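Local coordinates for protein Dot/Icm T4SS effector (Legionella pneumophila, PDB 6VVE) that is a bacterial effector kinase, translocated by the Dot/Icm type IV secretion system and activated by host inositol hexakisphosphate, at residues Ala37-Asn42 with Gln115-Lys120. Numbering follows the deposited sequence.
Sequences AVRFEN and QQFFLK
Arg39 sets its CD methylene over one face of the Phe117 ring in a CH-pi contact that ties the N-terminal antiparallel sheet to helix 102-121. The arginine sits on strand 34-41, whose neighbours in the sheet are strands 26-30 and 44-53, and the phenylalanine projects from the last turns of the helix. Arg39 CD rides almost over the middle of the ring, 3.6 Å from the centroid of Phe117 and 14° off the ring normal. CG and CB lie past the rim at CZ, with Arg39 CG 3.5 Å from Phe117 CZ. This overlap follows from a chi1 of 66°, which sets CG of Arg39 between its backbone N and carbonyl carbon, and from an extended run onward to NE. The guanidinium itself does not stack: its plane stands 82° from that of the ring, and its edge is turned to the phenyl, with Arg39 NE 3.7 Å from Phe117 CE1.

Helix 102-121 follows strand 91-96 and precedes strands 132-134 and 142-146 within the ADP-binding part of the kinase, a placement consistent with the alphaC helix of a protein kinase N-lobe. The additional sheet packs against this helix on the lobe that also holds inositol hexakisphosphate, about 11 Å from the side chain of Ala37. Next to the arginine contact, Ala37 O comes obliquely to within 3.7 Å of Phe117 CZ, and Val49 of the adjacent strand also touches the ring.

Further hydrogen bonds hold the guanidinium. Arg39 NH1 forms a nearly straight salt-bridge hydrogen bond of 2.6 Å to Glu41 OE2, lying in the guanidinium plane, with OE2 of Glu41 using its anti lone pair, while Arg39 NE is hydrogen-bonded to Tyr121 OH.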
ATOM      1  N   ALA A  37      -3.031 -17.343  -0.423  1.00 14.05           N
ATOM      2  CA  ALA A  37      -4.393 -17.124   0.053  1.00 16.71           C
ATOM      3  C   ALA A  37      -5.349 -17.414  -1.095  1.00 17.17           C
ATOM      4  O   ALA A  37      -5.193 -16.857  -2.188  1.00 19.10           O
ATOM      5  CB  ALA A  37      -4.574 -15.696   0.565  1.00 17.81           C
ATOM      6  N   VAL A  38      -6.322 -18.293  -0.853  1.00 16.98           N
ATOM      7  CA  VAL A  38      -7.270 -18.733  -1.870  1.00 15.18           C
ATOM      8  C   VAL A  38      -8.664 -18.277  -1.469  1.00 16.48           C
ATOM      9  O   VAL A  38      -9.094 -18.508  -0.332  1.00 14.87           O
ATOM     10  CB  VAL A  38      -7.238 -20.264  -2.043  1.00 17.02           C
ATOM     11  CG1 VAL A  38      -8.311 -20.713  -3.033  1.00 18.85           C
ATOM     12  CG2 VAL A  38      -5.864 -20.724  -2.502  1.00 18.93           C
ATOM     13  N   ARG A  39      -9.369 -17.629  -2.401  1.00 14.92           N
ATOM     14  CA  ARG A  39     -10.738 -17.192  -2.166  1.00 15.30           C
ATOM     15  C   ARG A  39     -11.708 -18.110  -2.894  1.00 17.42           C
ATOM     16  O   ARG A  39     -11.372 -18.727  -3.910  1.00 17.60           O
ATOM     17  CB  ARG A  39     -10.944 -15.747  -2.615  1.00 15.85           C
ATOM     18  CG  ARG A  39     -10.815 -15.507  -4.106  1.00 15.96           C
ATOM     19  CD  ARG A  39     -11.102 -14.048  -4.453  1.00 42.08           C
ATOM     20  NE  ARG A  39     -11.174 -13.817  -5.895  1.00 17.31           N
ATOM     21  CZ  ARG A  39     -12.275 -13.966  -6.621  1.00 19.10           C
ATOM     22  NH1 ARG A  39     -13.407 -14.343  -6.045  1.00 22.13           N
ATOM     23  NH2 ARG A  39     -12.247 -13.737  -7.927  1.00 22.76           N
ATOM     24  N   PHE A  40     -12.925 -18.196  -2.357  1.00 21.01           N
ATOM     25  CA  PHE A  40     -13.938 -19.125  -2.839  1.00 20.87           C
ATOM     26  C   PHE A  40     -15.212 -18.383  -3.208  1.00 21.34           C
ATOM     27  O   PHE A  40     -15.560 -17.374  -2.590  1.00 20.46           O
ATOM     28  CB  PHE A  40     -14.269 -20.183  -1.771  1.00 23.13           C
ATOM     29  CG  PHE A  40     -13.125 -21.100  -1.447  1.00 22.73           C
ATOM     30  CD1 PHE A  40     -12.035 -20.647  -0.719  1.00 18.76           C
ATOM     31  CD2 PHE A  40     -13.140 -22.420  -1.873  1.00 23.61           C
ATOM     32  CE1 PHE A  40     -10.986 -21.480  -0.425  1.00 18.35           C
ATOM     33  CE2 PHE A  40     -12.084 -23.268  -1.577  1.00 22.14           C
ATOM     34  CZ  PHE A  40     -11.007 -22.798  -0.855  1.00 19.76           C
ATOM     35  N   GLU A  41     -15.906 -18.898  -4.228  1.00 21.68           N
ATOM     36  CA  GLU A  41     -17.254 -18.473  -4.566  1.00 28.10           C
ATOM     37  C   GLU A  41     -18.088 -19.720  -4.820  1.00 27.74           C
ATOM     38  O   GLU A  41     -17.639 -20.647  -5.507  1.00 25.73           O
ATOM     39  CB  GLU A  41     -17.287 -17.568  -5.807  1.00 23.79           C
ATOM     40  CG  GLU A  41     -16.501 -16.282  -5.675  1.00 22.31           C
ATOM     41  CD  GLU A  41     -16.629 -15.403  -6.919  1.00 23.36           C
ATOM     42  OE1 GLU A  41     -17.684 -15.446  -7.564  1.00 26.46           O
ATOM     43  OE2 GLU A  41     -15.673 -14.673  -7.248  1.00 22.51           O
ATOM     44  N   ASN A  42     -19.301 -19.737  -4.274  1.00 33.06           N
ATOM     45  CA  ASN A  42     -20.225 -20.851  -4.481  1.00 40.95           C
ATOM     46  C   ASN A  42     -19.562 -22.178  -4.130  1.00 33.28           C
ATOM     47  O   ASN A  42     -19.682 -23.163  -4.853  1.00 30.39           O
ATOM     48  CB  ASN A  42     -20.744 -20.865  -5.918  1.00 44.73           C
ATOM     49  CG  ASN A  42     -21.451 -19.574  -6.294  1.00 46.53           C
ATOM     50  OD1 ASN A  42     -22.196 -19.005  -5.493  1.00 45.31           O
ATOM     51  ND2 ASN A  42     -21.208 -19.097  -7.515  1.00 48.66           N
ATOM     52  N   GLN A 115      -7.457  -6.989   0.066  1.00 10.80           N
ATOM     53  CA  GLN A 115      -6.667  -5.914  -0.524  1.00 13.07           C
ATOM     54  C   GLN A 115      -5.577  -6.475  -1.426  1.00 13.82           C
ATOM     55  O   GLN A 115      -5.269  -5.896  -2.473  1.00 10.41           O
ATOM     56  CB  GLN A 115      -6.082  -5.035   0.584  1.00 14.77           C
ATOM     57  CG  GLN A 115      -7.162  -4.223   1.313  1.00  8.64           C
ATOM     58  CD  GLN A 115      -6.679  -3.633   2.618  1.00 12.15           C
ATOM     59  OE1 GLN A 115      -5.481  -3.603   2.905  1.00 12.65           O
ATOM     60  NE2 GLN A 115      -7.616  -3.153   3.419  1.00 11.41           N
ATOM     61  N   GLN A 116      -4.986  -7.606  -1.038  1.00 12.23           N
ATOM     62  CA  GLN A 116      -4.033  -8.277  -1.916  1.00 10.18           C
ATOM     63  C   GLN A 116      -4.682  -8.637  -3.248  1.00 10.48           C
ATOM     64  O   GLN A 116      -4.075  -8.462  -4.313  1.00 10.85           O
ATOM     65  CB  GLN A 116      -3.486  -9.528  -1.233  1.00 12.40           C
ATOM     66  CG  GLN A 116      -2.287 -10.160  -1.936  1.00 16.79           C
ATOM     67  CD  GLN A 116      -0.971  -9.498  -1.547  1.00 14.88           C
ATOM     68  OE1 GLN A 116      -0.782  -8.301  -1.742  1.00 17.80           O
ATOM     69  NE2 GLN A 116      -0.068 -10.278  -0.976  1.00 14.31           N
ATOM     70  N   PHE A 117      -5.921  -9.136  -3.212  1.00  9.68           N
ATOM     71  CA  PHE A 117      -6.608  -9.465  -4.459  1.00 13.08           C
ATOM     72  C   PHE A 117      -6.862  -8.217  -5.297  1.00 10.44           C
ATOM     73  O   PHE A 117      -6.723  -8.244  -6.526  1.00 11.17           O
ATOM     74  CB  PHE A 117      -7.929 -10.186  -4.177  1.00 14.34           C
ATOM     75  CG  PHE A 117      -7.780 -11.674  -4.027  1.00 14.23           C
ATOM     76  CD1 PHE A 117      -7.710 -12.488  -5.150  1.00 19.73           C
ATOM     77  CD2 PHE A 117      -7.700 -12.256  -2.774  1.00 19.32           C
ATOM     78  CE1 PHE A 117      -7.570 -13.858  -5.024  1.00 13.50           C
ATOM     79  CE2 PHE A 117      -7.548 -13.622  -2.640  1.00 12.11           C
ATOM     80  CZ  PHE A 117      -7.481 -14.427  -3.765  1.00 13.13           C
ATOM     81  N   PHE A 118      -7.242  -7.112  -4.652  1.00 15.06           N
ATOM     82  CA  PHE A 118      -7.363  -5.849  -5.373  1.00 13.25           C
ATOM     83  C   PHE A 118      -6.054  -5.504  -6.072  1.00 13.19           C
ATOM     84  O   PHE A 118      -6.041  -5.162  -7.261  1.00 15.56           O
ATOM     85  CB  PHE A 118      -7.767  -4.726  -4.415  1.00 13.26           C
ATOM     86  CG  PHE A 118      -7.744  -3.359  -5.046  1.00 16.74           C
ATOM     87  CD1 PHE A 118      -6.563  -2.625  -5.111  1.00 17.86           C
ATOM     88  CD2 PHE A 118      -8.898  -2.810  -5.579  1.00 16.03           C
ATOM     89  CE1 PHE A 118      -6.537  -1.381  -5.703  1.00 18.87           C
ATOM     90  CE2 PHE A 118      -8.875  -1.554  -6.169  1.00 15.84           C
ATOM     91  CZ  PHE A 118      -7.697  -0.843  -6.229  1.00 18.44           C
ATOM     92  N   LEU A 119      -4.934  -5.600  -5.341  1.00 13.79           N
ATOM     93  CA  LEU A 119      -3.640  -5.279  -5.928  1.00 15.53           C
ATOM     94  C   LEU A 119      -3.340  -6.174  -7.122  1.00 19.58           C
ATOM     95  O   LEU A 119      -2.872  -5.693  -8.163  1.00 21.56           O
ATOM     96  CB  LEU A 119      -2.538  -5.400  -4.876  1.00 14.01           C
ATOM     97  CG  LEU A 119      -2.585  -4.424  -3.708  1.00 13.78           C
ATOM     98  CD1 LEU A 119      -1.442  -4.731  -2.712  1.00 14.72           C
ATOM     99  CD2 LEU A 119      -2.511  -2.993  -4.182  1.00 15.02           C
ATOM    100  N   LYS A 120      -3.608  -7.476  -6.993  1.00 14.74           N
ATOM    101  CA  LYS A 120      -3.371  -8.389  -8.106  1.00 16.47           C
ATOM    102  C   LYS A 120      -4.214  -8.011  -9.317  1.00 15.28           C
ATOM    103  O   LYS A 120      -3.711  -7.960 -10.448  1.00 17.49           O
ATOM    104  CB  LYS A 120      -3.655  -9.830  -7.675  1.00 20.67           C
ATOM    105  CG  LYS A 120      -3.490 -10.845  -8.796  1.00 25.26           C
ATOM    106  CD  LYS A 120      -3.736 -12.265  -8.315  1.00 29.98           C
ATOM    107  CE  LYS A 120      -3.780 -13.237  -9.490  1.00 34.56           C
ATOM    108  NZ  LYS A 120      -3.829 -14.657  -9.047  1.00 37.69           N
TER